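Local coordinates for protein leucine aminopeptidase (Fimbriiglobus ruber, PDB 7D1B) that probably acts as a zinc-dependent glutaminyl cyclase, closing N-terminal glutamine into pyroglutamate on a scaffold of the M28 aminopeptidase family, at residues A153-A158 and D185-I190; A160-E165 and V230-F235; H210-Y215 and H287-E292. One frame throughout, in Å; residues are numbered along the deposited sequence.

Contact 1 (A153-A158 and D185-I190); sequences ANDGTA and DGEEYI. With ZN (zinc ion), chain B.
Two different first torsions bring Asp-155 and Glu-188 to one zinc ion. In Asp-155 the carboxyl carbon is trans to the backbone N (chi1 -176°), whereas Glu-188 has CG between its backbone N and carbonyl carbon (chi1 58°) and then runs extended to its carboxylate. The two side chains approach from opposite directions and meet at the metal. Asp-155 OD2 lies 2.0 Å from the zinc ion while its OD1 stands off at 2.9 Å, so Asp-155 binds essentially as a monodentate ligand. Glu-188 binds mainly through OE2, 1.9 Å from the zinc ion, with OE1 a much longer second contact at 2.8 Å. The OD2-zinc-OE2 angle of 109° is that of a tetrahedral site, whose other two ligands are a water at 2.1 Å from the zinc ion and NE2 of His-309. No hydrogen bond joins the two carboxylates: Asp-155 OD1 and Glu-188 OE2 are both acceptors at 3.2 Å, and the shared zinc ion probably offsets their repulsion. The more distant oxygen of each carboxylate has a second-shell partner: His-130 NE2 is hydrogen-bonded to Asp-155 OD1, and Arg-134 forms a salt bridge with Glu-188 OE1. Glu-187 OE1 is a further acidic neighbour, 4.5 Å from Asp-155 OD1. An Asp-Glu-His set with one water around a single zinc ion is the metal site characteristic of M28-type glutaminyl cyclases.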
ATOM      1  N   ALA A 153       3.594  12.265   1.019  1.00 12.53           N
ATOM      2  CA  ALA A 153       4.147  11.687  -0.211  1.00 12.82           C
ATOM      3  C   ALA A 153       4.570  10.229  -0.041  1.00 12.03           C
ATOM      4  O   ALA A 153       4.337   9.410  -0.935  1.00 12.79           O
ATOM      5  CB  ALA A 153       5.340  12.498  -0.693  1.00 14.02           C
ATOM      6  N   ASN A 154       5.225   9.895   1.067  1.00 11.97           N
ATOM      7  CA  ASN A 154       5.731   8.547   1.298  1.00 12.09           C
ATOM      8  C   ASN A 154       4.743   7.680   2.072  1.00 11.93           C
ATOM      9  O   ASN A 154       5.107   6.600   2.530  1.00 14.43           O
ATOM     10  CB  ASN A 154       7.057   8.629   2.057  1.00 13.05           C
ATOM     11  CG  ASN A 154       7.861   7.332   2.013  1.00 11.78           C
ATOM     12  OD1 ASN A 154       7.841   6.587   1.020  1.00 12.50           O
ATOM     13  ND2 ASN A 154       8.596   7.066   3.088  1.00 13.01           N
ATOM     14  N   ASP A 155       3.509   8.135   2.240  1.00 12.74           N
ATOM     15  CA  ASP A 155       2.588   7.540   3.199  1.00 12.11           C
ATOM     16  C   ASP A 155       1.269   7.354   2.458  1.00 11.89           C
ATOM     17  O   ASP A 155       0.461   8.282   2.337  1.00 12.29           O
ATOM     18  CB  ASP A 155       2.526   8.486   4.387  1.00 13.45           C
ATOM     19  CG  ASP A 155       1.686   7.970   5.533  1.00 12.75           C
ATOM     20  OD1 ASP A 155       0.948   6.972   5.385  1.00 13.28           O
ATOM     21  OD2 ASP A 155       1.744   8.612   6.631  1.00 15.30           O
ATOM     22  N   GLY A 156       1.076   6.158   1.910  1.00 12.09           N
ATOM     23  CA  GLY A 156      -0.025   5.871   1.003  1.00 12.51           C
ATOM     24  C   GLY A 156       0.262   6.301  -0.420  1.00 12.07           C
ATOM     25  O   GLY A 156       0.225   5.481  -1.341  1.00 12.56           O
ATOM     26  N   THR A 157       0.598   7.581  -0.606  1.00 12.11           N
ATOM     27  CA  THR A 157       0.725   8.139  -1.947  1.00 11.77           C
ATOM     28  C   THR A 157       1.733   7.341  -2.758  1.00 11.45           C
ATOM     29  O   THR A 157       1.481   7.001  -3.918  1.00 12.08           O
ATOM     30  CB  THR A 157       1.153   9.605  -1.870  1.00 11.87           C
ATOM     31  OG1 THR A 157       0.342  10.285  -0.907  1.00 12.95           O
ATOM     32  CG2 THR A 157       0.983  10.259  -3.219  1.00 13.95           C
ATOM     33  N   ALA A 158       2.904   7.060  -2.174  1.00 11.55           N
ATOM     34  CA  ALA A 158       3.943   6.380  -2.943  1.00 11.97           C
ATOM     35  C   ALA A 158       3.528   4.972  -3.336  1.00 11.30           C
ATOM     36  O   ALA A 158       3.953   4.488  -4.392  1.00 11.65           O
ATOM     37  CB  ALA A 158       5.260   6.361  -2.173  1.00 14.15           C
ATOM     38  N   ASP A 185      -9.196   3.035   1.481  1.00 11.44           N
ATOM     39  CA  ASP A 185      -9.566   4.322   2.038  1.00 11.32           C
ATOM     40  C   ASP A 185      -9.504   4.261   3.567  1.00 11.98           C
ATOM     41  O   ASP A 185      -9.441   3.187   4.179  1.00 12.36           O
ATOM     42  CB  ASP A 185     -10.986   4.667   1.584  1.00 12.47           C
ATOM     43  CG  ASP A 185     -11.272   6.173   1.528  1.00 12.29           C
ATOM     44  OD1 ASP A 185     -10.513   7.002   2.099  1.00 12.58           O
ATOM     45  OD2 ASP A 185     -12.287   6.526   0.876  1.00 13.31           O
ATOM     46  N   GLY A 186      -9.526   5.435   4.184  1.00 12.10           N
ATOM     47  CA  GLY A 186      -9.803   5.530   5.605  1.00 12.61           C
ATOM     48  C   GLY A 186      -8.817   4.809   6.494  1.00 12.12           C
ATOM     49  O   GLY A 186      -9.185   4.362   7.589  1.00 12.28           O
ATOM     50  N   GLU A 187      -7.550   4.703   6.075  1.00 11.85           N
ATOM     51  CA  GLU A 187      -6.567   4.151   6.999  1.00 12.13           C
ATOM     52  C   GLU A 187      -6.343   5.086   8.175  1.00 11.74           C
ATOM     53  O   GLU A 187      -6.196   4.630   9.311  1.00 12.68           O
ATOM     54  CB  GLU A 187      -5.236   3.863   6.315  1.00 13.05           C
ATOM     55  CG  GLU A 187      -4.272   3.116   7.236  1.00 14.76           C
ATOM     56  CD  GLU A 187      -3.074   3.899   7.594  1.00 18.10           C
ATOM     57  OE1 GLU A 187      -2.663   4.789   6.825  1.00 20.34           O
ATOM     58  OE2 GLU A 187      -2.536   3.612   8.676  1.00 23.25           O
ATOM     59  N   GLU A 188      -6.277   6.391   7.923  1.00 12.29           N
ATOM     60  CA  GLU A 188      -5.932   7.333   8.978  1.00 12.27           C
ATOM     61  C   GLU A 188      -6.665   8.658   8.772  1.00 12.61           C
ATOM     62  O   GLU A 188      -6.071   9.742   8.678  1.00 13.00           O
ATOM     63  CB  GLU A 188      -4.421   7.458   9.167  1.00 13.96           C
ATOM     64  CG  GLU A 188      -3.632   7.889   7.963  1.00 15.17           C
ATOM     65  CD  GLU A 188      -2.150   7.960   8.300  1.00 15.95           C
ATOM     66  OE1 GLU A 188      -1.797   7.913   9.522  1.00 18.31           O
ATOM     67  OE2 GLU A 188      -1.303   8.034   7.369  1.00 16.25           O
ATOM     68  N   TYR A 189      -7.996   8.561   8.783  1.00 12.39           N
ATOM     69  CA  TYR A 189      -8.885   9.717   8.765  1.00 12.82           C
ATOM     70  C   TYR A 189      -8.969  10.278  10.185  1.00 12.86           C
ATOM     71  O   TYR A 189     -10.007  10.238  10.852  1.00 12.92           O
ATOM     72  CB  TYR A 189     -10.236   9.276   8.213  1.00 13.03           C
ATOM     73  CG  TYR A 189     -11.287  10.354   8.138  1.00 12.94           C
ATOM     74  CD1 TYR A 189     -11.075  11.513   7.409  1.00 13.95           C
ATOM     75  CD2 TYR A 189     -12.506  10.201   8.789  1.00 14.16           C
ATOM     76  CE1 TYR A 189     -12.048  12.509   7.343  1.00 14.71           C
ATOM     77  CE2 TYR A 189     -13.487  11.181   8.720  1.00 15.34           C
ATOM     78  CZ  TYR A 189     -13.251  12.337   7.984  1.00 14.69           C
ATOM     79  OH  TYR A 189     -14.199  13.332   7.876  1.00 16.42           O
ATOM     80  N   ILE A 190      -7.832  10.771  10.667  1.00 12.85           N
ATOM     81  CA  ILE A 190      -7.672  11.111  12.078  1.00 13.30           C
ATOM     82  C   ILE A 190      -7.918  12.604  12.247  1.00 13.63           C
ATOM     83  O   ILE A 190      -7.048  13.437  11.956  1.00 14.78           O
ATOM     84  CB  ILE A 190      -6.300  10.700  12.616  1.00 13.16           C
ATOM     85  CG1 ILE A 190      -6.013   9.221  12.341  1.00 13.64           C
ATOM     86  CG2 ILE A 190      -6.203  11.042  14.115  1.00 15.18           C
ATOM     87  CD1 ILE A 190      -7.080   8.224  12.826  1.00 14.13           C
TER
HETATM   88 ZN    ZN B 801       0.524   8.019   8.050  1.00 16.73          ZN
HETATM   89  O   HOH W   1       1.457   6.258   8.736  1.00 14.76           O

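Contact 2 (A160-E165 and V230-F235)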
ATOM      1  N   ALA A 160       0.353   4.044  -4.061  1.00 11.40           N
ATOM      2  CA  ALA A 160      -0.507   4.263  -5.216  1.00 11.48           C
ATOM      3  C   ALA A 160       0.315   4.576  -6.461  1.00 11.24           C
ATOM      4  O   ALA A 160       0.026   4.073  -7.557  1.00 11.72           O
ATOM      5  CB  ALA A 160      -1.511   5.376  -4.921  1.00 12.76           C
ATOM      6  N   ALA A 161       1.342   5.419  -6.309  1.00 11.53           N
ATOM      7  CA  ALA A 161       2.191   5.782  -7.437  1.00 11.49           C
ATOM      8  C   ALA A 161       2.969   4.585  -7.969  1.00 10.95           C
ATOM      9  O   ALA A 161       3.128   4.434  -9.187  1.00 11.34           O
ATOM     10  CB  ALA A 161       3.129   6.910  -7.038  1.00 12.21           C
ATOM     11  N   LEU A 162       3.462   3.723  -7.074  1.00 10.96           N
ATOM     12  CA  LEU A 162       4.151   2.534  -7.548  1.00 10.92           C
ATOM     13  C   LEU A 162       3.188   1.629  -8.298  1.00 10.71           C
ATOM     14  O   LEU A 162       3.555   1.052  -9.319  1.00 11.35           O
ATOM     15  CB  LEU A 162       4.849   1.805  -6.402  1.00 11.55           C
ATOM     16  CG  LEU A 162       5.605   0.531  -6.838  1.00 11.16           C
ATOM     17  CD1 LEU A 162       6.641   0.829  -7.944  1.00 12.89           C
ATOM     18  CD2 LEU A 162       6.294  -0.114  -5.651  1.00 12.77           C
ATOM     19  N   MET A 163       1.937   1.513  -7.828  1.00 11.01           N
ATOM     20  CA  MET A 163       0.937   0.774  -8.599  1.00 11.37           C
ATOM     21  C   MET A 163       0.732   1.397  -9.975  1.00 11.25           C
ATOM     22  O   MET A 163       0.592   0.676 -10.973  1.00 11.56           O
ATOM     23  CB  MET A 163      -0.396   0.720  -7.857  1.00 11.69           C
ATOM     24  CG  MET A 163      -0.407  -0.096  -6.601  1.00 12.62           C
ATOM     25  SD  MET A 163      -1.967   0.168  -5.785  1.00 12.98           S
ATOM     26  CE  MET A 163      -1.690  -0.739  -4.258  1.00 14.06           C
ATOM     27  N   MET A 164       0.699   2.735 -10.049  1.00 11.40           N
ATOM     28  CA  MET A 164       0.576   3.387 -11.357  1.00 11.70           C
ATOM     29  C   MET A 164       1.734   3.008 -12.268  1.00 11.37           C
ATOM     30  O   MET A 164       1.531   2.745 -13.454  1.00 12.33           O
ATOM     31  CB  MET A 164       0.494   4.901 -11.187  1.00 12.06           C
ATOM     32  CG  MET A 164      -0.798   5.377 -10.544  1.00 12.80           C
ATOM     33  SD  MET A 164      -0.863   7.180 -10.346  1.00 13.85           S
ATOM     34  CE  MET A 164      -1.259   7.649 -12.026  1.00 16.67           C
ATOM     35  N   GLU A 165       2.957   2.983 -11.734  1.00 11.10           N
ATOM     36  CA  GLU A 165       4.098   2.563 -12.546  1.00 11.22           C
ATOM     37  C   GLU A 165       3.969   1.099 -12.957  1.00 11.34           C
ATOM     38  O   GLU A 165       4.140   0.751 -14.131  1.00 11.52           O
ATOM     39  CB  GLU A 165       5.421   2.823 -11.824  1.00 11.71           C
ATOM     40  CG  GLU A 165       6.630   2.240 -12.569  1.00 12.46           C
ATOM     41  CD  GLU A 165       6.819   2.808 -13.972  1.00 12.66           C
ATOM     42  OE1 GLU A 165       6.339   3.931 -14.219  1.00 13.59           O
ATOM     43  OE2 GLU A 165       7.472   2.122 -14.812  1.00 12.79           O
ATOM     44  N   VAL A 230       0.868  -8.116   0.058  1.00 11.02           N
ATOM     45  CA  VAL A 230       1.950  -7.216   0.441  1.00 10.96           C
ATOM     46  C   VAL A 230       1.386  -5.815   0.530  1.00 10.80           C
ATOM     47  O   VAL A 230       0.846  -5.305  -0.457  1.00 11.27           O
ATOM     48  CB  VAL A 230       3.147  -7.281  -0.526  1.00 11.55           C
ATOM     49  CG1 VAL A 230       4.145  -6.206  -0.149  1.00 14.26           C
ATOM     50  CG2 VAL A 230       3.786  -8.656  -0.480  1.00 14.09           C
ATOM     51  N   LEU A 231       1.509  -5.211   1.710  1.00 10.91           N
ATOM     52  CA  LEU A 231       1.156  -3.823   1.957  1.00 10.65           C
ATOM     53  C   LEU A 231       2.408  -2.971   1.817  1.00 11.04           C
ATOM     54  O   LEU A 231       3.461  -3.308   2.364  1.00 12.22           O
ATOM     55  CB  LEU A 231       0.594  -3.695   3.375  1.00 11.67           C
ATOM     56  CG  LEU A 231       0.353  -2.264   3.840  1.00 11.91           C
ATOM     57  CD1 LEU A 231      -0.762  -1.593   3.029  1.00 13.19           C
ATOM     58  CD2 LEU A 231       0.009  -2.240   5.320  1.00 13.49           C
ATOM     59  N   LEU A 232       2.292  -1.891   1.069  1.00 11.28           N
ATOM     60  CA  LEU A 232       3.383  -0.933   0.895  1.00 12.00           C
ATOM     61  C   LEU A 232       3.092   0.278   1.769  1.00 12.14           C
ATOM     62  O   LEU A 232       2.050   0.907   1.597  1.00 13.40           O
ATOM     63  CB  LEU A 232       3.394  -0.475  -0.556  1.00 12.72           C
ATOM     64  CG  LEU A 232       3.637  -1.580  -1.587  1.00 12.98           C
ATOM     65  CD1 LEU A 232       3.388  -1.022  -2.991  1.00 15.22           C
ATOM     66  CD2 LEU A 232       5.040  -2.172  -1.436  1.00 16.92           C
ATOM     67  N   ASP A 233       4.007   0.630   2.674  1.00 11.91           N
ATOM     68  CA  ASP A 233       3.780   1.808   3.512  1.00 13.30           C
ATOM     69  C   ASP A 233       5.131   2.380   3.949  1.00 13.75           C
ATOM     70  O   ASP A 233       5.963   1.630   4.466  1.00 15.34           O
ATOM     71  CB  ASP A 233       2.993   1.381   4.760  1.00 16.35           C
ATOM     72  CG  ASP A 233       2.292   2.553   5.453  1.00 17.81           C
ATOM     73  OD1 ASP A 233       2.354   3.709   4.952  1.00 19.13           O
ATOM     74  OD2 ASP A 233       1.650   2.341   6.523  1.00 18.59           O
ATOM     75  N   LEU A 234       5.367   3.675   3.756  1.00 14.79           N
ATOM     76  CA  LEU A 234       6.601   4.312   4.221  1.00 12.74           C
ATOM     77  C   LEU A 234       7.832   3.565   3.709  1.00 12.07           C
ATOM     78  O   LEU A 234       8.729   3.201   4.478  1.00 13.42           O
ATOM     79  CB  LEU A 234       6.648   4.459   5.743  1.00 13.32           C
ATOM     80  CG  LEU A 234       5.414   4.999   6.440  1.00 15.19           C
ATOM     81  CD1 LEU A 234       5.649   4.975   7.943  1.00 18.43           C
ATOM     82  CD2 LEU A 234       5.082   6.386   5.992  1.00 17.44           C
ATOM     83  N   PHE A 235       7.887   3.363   2.387  1.00 12.16           N
ATOM     84  CA  PHE A 235       8.841   2.428   1.802  1.00 11.53           C
ATOM     85  C   PHE A 235       9.711   3.038   0.722  1.00 11.38           C
ATOM     86  O   PHE A 235      10.607   2.345   0.239  1.00 12.47           O
ATOM     87  CB  PHE A 235       8.100   1.230   1.169  1.00 12.02           C
ATOM     88  CG  PHE A 235       7.359   1.596  -0.075  1.00 12.10           C
ATOM     89  CD1 PHE A 235       6.072   2.100  -0.010  1.00 12.95           C
ATOM     90  CD2 PHE A 235       7.954   1.469  -1.327  1.00 13.43           C
ATOM     91  CE1 PHE A 235       5.404   2.518  -1.154  1.00 13.67           C
ATOM     92  CE2 PHE A 235       7.288   1.877  -2.479  1.00 13.48           C
ATOM     93  CZ  PHE A 235       6.005   2.389  -2.388  1.00 13.31           C
TER
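Glu-165 OE2 is gripped twice, by hydrogen bonds with Asp-50 N and His-169 NE2, while OE1 of the same carboxylate pairs with Arg-53 in a salt bridge. One turn earlier on the same helix, Leu-162 reaches to Leu-232 and Phe-235, and there the contact is wholly apolar. A single methyl does the touching: Leu-162 CD2 is 4.0 Å from Leu-232 CD1 and 3.9 Å from Phe-235 CE2. It also reaches Phe-235 CZ at 4.1 Å, so it lies against two ring atoms as well as the strand leucine. These separations are ordinary van der Waals distances, without sign of strain. With CG trans to the backbone N (chi1 -180°) and a chi2 of 56°, Leu-162 carries this CD2 branch to the strand side. Leu-162 and Leu-232 stand at about a right angle, and they meet through single methyls, Leu-162 CD2 and Leu-232 CD1, not along their lengths. Leu-232 and Phe-235 both have their CB directed at the helix, although the chain has left the strand geometry by Phe-235. The helix itself is regular, Met-164 N to Ala-160 O being 2.9 Å. Met-323 and Val-326 of helix 320-336 add to this apolar layer, against Leu-162 and Leu-232 respectively. A helix lying by its leucine on the inner, parallel part of a mixed sheet is the helix-on-sheet layer of the alpha/beta/alpha sandwich of zinc exopeptidases.

Contact 3 (H210-Y215 and H287-E292)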
ATOM      1  N   HIS A 210     -12.916  -3.165   6.134  1.00 13.45           N
ATOM      2  CA  HIS A 210     -14.059  -3.385   5.254  1.00 14.22           C
ATOM      3  C   HIS A 210     -13.735  -4.445   4.208  1.00 13.88           C
ATOM      4  O   HIS A 210     -14.524  -5.369   3.966  1.00 15.04           O
ATOM      5  CB  HIS A 210     -14.459  -2.077   4.578  1.00 15.16           C
ATOM      6  CG  HIS A 210     -15.655  -2.213   3.696  1.00 16.17           C
ATOM      7  ND1 HIS A 210     -16.938  -2.178   4.192  1.00 18.77           N
ATOM      8  CD2 HIS A 210     -15.767  -2.394   2.358  1.00 18.59           C
ATOM      9  CE1 HIS A 210     -17.791  -2.335   3.196  1.00 20.13           C
ATOM     10  NE2 HIS A 210     -17.109  -2.476   2.075  1.00 20.28           N
ATOM     11  N   PHE A 211     -12.570  -4.326   3.580  1.00 13.07           N
ATOM     12  CA  PHE A 211     -12.168  -5.276   2.556  1.00 13.75           C
ATOM     13  C   PHE A 211     -12.059  -6.676   3.139  1.00 13.15           C
ATOM     14  O   PHE A 211     -12.555  -7.647   2.555  1.00 14.14           O
ATOM     15  CB  PHE A 211     -10.823  -4.832   1.986  1.00 13.50           C
ATOM     16  CG  PHE A 211     -10.286  -5.758   0.925  1.00 12.89           C
ATOM     17  CD1 PHE A 211     -10.608  -5.573  -0.407  1.00 14.00           C
ATOM     18  CD2 PHE A 211      -9.473  -6.827   1.272  1.00 14.73           C
ATOM     19  CE1 PHE A 211     -10.121  -6.457  -1.382  1.00 14.67           C
ATOM     20  CE2 PHE A 211      -8.968  -7.705   0.307  1.00 15.27           C
ATOM     21  CZ  PHE A 211      -9.309  -7.514  -1.023  1.00 15.02           C
ATOM     22  N   ALA A 212     -11.389  -6.804   4.289  1.00 13.31           N
ATOM     23  CA  ALA A 212     -11.180  -8.117   4.874  1.00 14.48           C
ATOM     24  C   ALA A 212     -12.502  -8.740   5.291  1.00 15.23           C
ATOM     25  O   ALA A 212     -12.727  -9.931   5.071  1.00 16.91           O
ATOM     26  CB  ALA A 212     -10.234  -8.010   6.064  1.00 15.79           C
ATOM     27  N   ASN A 213     -13.393  -7.950   5.896  1.00 15.70           N
ATOM     28  CA  ASN A 213     -14.695  -8.483   6.279  1.00 17.89           C
ATOM     29  C   ASN A 213     -15.488  -8.929   5.064  1.00 17.49           C
ATOM     30  O   ASN A 213     -16.186  -9.952   5.115  1.00 19.52           O
ATOM     31  CB  ASN A 213     -15.491  -7.435   7.049  1.00 21.04           C
ATOM     32  CG  ASN A 213     -14.983  -7.245   8.438  1.00 26.60           C
ATOM     33  OD1 ASN A 213     -14.326  -8.125   8.993  1.00 31.12           O
ATOM     34  ND2 ASN A 213     -15.281  -6.096   9.021  1.00 28.88           N
ATOM     35  N   GLY A 214     -15.414  -8.166   3.967  1.00 17.61           N
ATOM     36  CA  GLY A 214     -16.131  -8.555   2.763  1.00 18.64           C
ATOM     37  C   GLY A 214     -15.621  -9.866   2.206  1.00 19.13           C
ATOM     38  O   GLY A 214     -16.400 -10.722   1.760  1.00 21.27           O
ATOM     39  N   TYR A 215     -14.305 -10.059   2.257  1.00 17.65           N
ATOM     40  CA  TYR A 215     -13.726 -11.319   1.814  1.00 18.33           C
ATOM     41  C   TYR A 215     -14.189 -12.465   2.704  1.00 18.41           C
ATOM     42  O   TYR A 215     -14.593 -13.524   2.213  1.00 20.69           O
ATOM     43  CB  TYR A 215     -12.200 -11.224   1.803  1.00 17.65           C
ATOM     44  CG  TYR A 215     -11.524 -12.511   1.402  1.00 17.60           C
ATOM     45  CD1 TYR A 215     -11.626 -12.998   0.097  1.00 18.44           C
ATOM     46  CD2 TYR A 215     -10.777 -13.234   2.318  1.00 18.08           C
ATOM     47  CE1 TYR A 215     -11.007 -14.180  -0.276  1.00 18.31           C
ATOM     48  CE2 TYR A 215     -10.138 -14.414   1.954  1.00 18.35           C
ATOM     49  CZ  TYR A 215     -10.263 -14.879   0.658  1.00 17.87           C
ATOM     50  OH  TYR A 215      -9.611 -16.028   0.266  1.00 19.29           O
ATOM     51  N   HIS A 287      -2.334  -4.300   7.066  1.00 11.45           N
ATOM     52  CA  HIS A 287      -2.170  -5.741   6.895  1.00 11.66           C
ATOM     53  C   HIS A 287      -2.764  -6.544   8.047  1.00 12.05           C
ATOM     54  O   HIS A 287      -2.945  -7.755   7.910  1.00 13.20           O
ATOM     55  CB  HIS A 287      -0.701  -6.098   6.707  1.00 12.00           C
ATOM     56  CG  HIS A 287       0.146  -5.803   7.899  1.00 11.80           C
ATOM     57  ND1 HIS A 287       0.053  -4.624   8.620  1.00 12.73           N
ATOM     58  CD2 HIS A 287       1.112  -6.545   8.490  1.00 12.49           C
ATOM     59  CE1 HIS A 287       0.938  -4.663   9.604  1.00 12.73           C
ATOM     60  NE2 HIS A 287       1.602  -5.810   9.539  1.00 12.70           N
ATOM     61  N   ILE A 288      -3.085  -5.900   9.173  1.00 12.34           N
ATOM     62  CA  ILE A 288      -3.637  -6.634  10.313  1.00 13.57           C
ATOM     63  C   ILE A 288      -4.975  -7.261   9.948  1.00 12.85           C
ATOM     64  O   ILE A 288      -5.211  -8.444  10.193  1.00 14.07           O
ATOM     65  CB  ILE A 288      -3.780  -5.701  11.527  1.00 15.27           C
ATOM     66  CG1 ILE A 288      -2.421  -5.113  11.925  1.00 16.10           C
ATOM     67  CG2 ILE A 288      -4.482  -6.419  12.690  1.00 16.17           C
ATOM     68  CD1 ILE A 288      -1.448  -6.124  12.447  1.00 19.74           C
ATOM     69  N   ALA A 289      -5.864  -6.481   9.329  1.00 13.00           N
ATOM     70  CA  ALA A 289      -7.181  -7.022   9.008  1.00 13.51           C
ATOM     71  C   ALA A 289      -7.063  -8.169   8.020  1.00 12.88           C
ATOM     72  O   ALA A 289      -7.829  -9.138   8.085  1.00 13.82           O
ATOM     73  CB  ALA A 289      -8.074  -5.929   8.431  1.00 14.91           C
ATOM     74  N   LEU A 290      -6.099  -8.083   7.092  1.00 12.29           N
ATOM     75  CA  LEU A 290      -5.900  -9.153   6.112  1.00 12.09           C
ATOM     76  C   LEU A 290      -5.437 -10.435   6.791  1.00 12.42           C
ATOM     77  O   LEU A 290      -6.011 -11.507   6.562  1.00 13.30           O
ATOM     78  CB  LEU A 290      -4.905  -8.704   5.029  1.00 12.87           C
ATOM     79  CG  LEU A 290      -5.268  -7.429   4.272  1.00 13.84           C
ATOM     80  CD1 LEU A 290      -4.182  -7.112   3.257  1.00 14.73           C
ATOM     81  CD2 LEU A 290      -6.598  -7.571   3.576  1.00 16.01           C
ATOM     82  N   ASN A 291      -4.434 -10.333   7.673  1.00 12.74           N
ATOM     83  CA  ASN A 291      -3.997 -11.511   8.419  1.00 13.47           C
ATOM     84  C   ASN A 291      -5.140 -12.106   9.231  1.00 14.32           C
ATOM     85  O   ASN A 291      -5.299 -13.337   9.285  1.00 15.24           O
ATOM     86  CB  ASN A 291      -2.828 -11.158   9.341  1.00 13.58           C
ATOM     87  CG  ASN A 291      -1.499 -11.115   8.602  1.00 12.62           C
ATOM     88  OD1 ASN A 291      -1.038 -12.129   8.059  1.00 13.44           O
ATOM     89  ND2 ASN A 291      -0.863  -9.946   8.579  1.00 13.56           N
ATOM     90  N   GLU A 292      -5.961 -11.251   9.857  1.00 13.89           N
ATOM     91  CA  GLU A 292      -7.057 -11.754  10.679  1.00 15.76           C
ATOM     92  C   GLU A 292      -8.099 -12.473   9.838  1.00 16.40           C
ATOM     93  O   GLU A 292      -8.815 -13.338  10.356  1.00 19.41           O
ATOM     94  CB  GLU A 292      -7.644 -10.615  11.505  1.00 17.05           C
ATOM     95  CG  GLU A 292      -6.662 -10.193  12.613  1.00 20.56           C
ATOM     96  CD  GLU A 292      -7.138  -9.056  13.489  1.00 25.76           C
ATOM     97  OE1 GLU A 292      -8.167  -8.437  13.162  1.00 29.08           O
ATOM     98  OE2 GLU A 292      -6.466  -8.776  14.505  1.00 28.83           O
TER
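Segments 210-215 and 287-292 are two nearly parallel helices, their short axes inclined by 13° and 8.6 Å apart at closest approach, with the CA atoms of Ala-212 and Leu-290 only 5.5 Å from each other. The closeness is consistent with alanines at the interface. Ala-212 points its CB at the other helix, where it meets the backbone directly: Ala-212 CB lies 3.3 Å from Ala-289 O. The two methyls also face one another, Ala-212 CB and Ala-289 CB being 3.8 Å apart. Beside the alanine pair, Leu-290 adds a second contact through its CD2 branch. Leu-290 CD2 is 3.8 Å from Phe-211 CD2 and 4.0 Å from Phe-211 CE2, so the methyl meets the ring obliquely at these two atoms; the two side chains are set at a slant to each other. The same Leu-290 CD2 also lies loosely near Ala-212 CB, at 4.4 Å. A chi1 of -57°, with CG trans to the carbonyl carbon, followed by a trans chi2 of 179°, carries the leucine to this position. Both helices belong to one layer of the alpha/beta/alpha sandwich: Phe-211 also packs on Asn-112 and Ile-114 of strand 108-117, and Leu-290 on Ala-229 of strand 225-232 and Ala-297 of strand 297-300. No hydrogen bond crosses between the segments, and the polar groups look to other partners. Tyr-215 OH is hydrogen-bonded to Tyr-226 N, His-287 NE2 to Glu-245 OE1, and Asn-291 ND2 to Ala-297 O, besides a weak bond of 3.1 Å from Asn-291 ND2 to His-287 O.

How the contacts relate
Contacts 1 and 2 share helix 153-167: Asp-155, on its earlier part, supplies a metal ligand, its middle a leucine for the apolar core. They touch, with Ala-158 O 3.6 Å from Phe-235 CZ, and the carboxylates of Asp-155 and Asp-233 come close. All three contacts are buried; contact 3 lies farthest out, its centre about 14 Å from that of the chain against 9 and 5 Å for contacts 1 and 2, with Ala-289 partly exposed. It meets contact 2 where Leu-231 CD2 is 3.6 Å from His-287 N, but does not touch contact 1. Chemistry follows place: charged groups and metal at contact 1, apolar branches at contact 2, alanines and a leucine-phenylalanine pair between helices at contact 3.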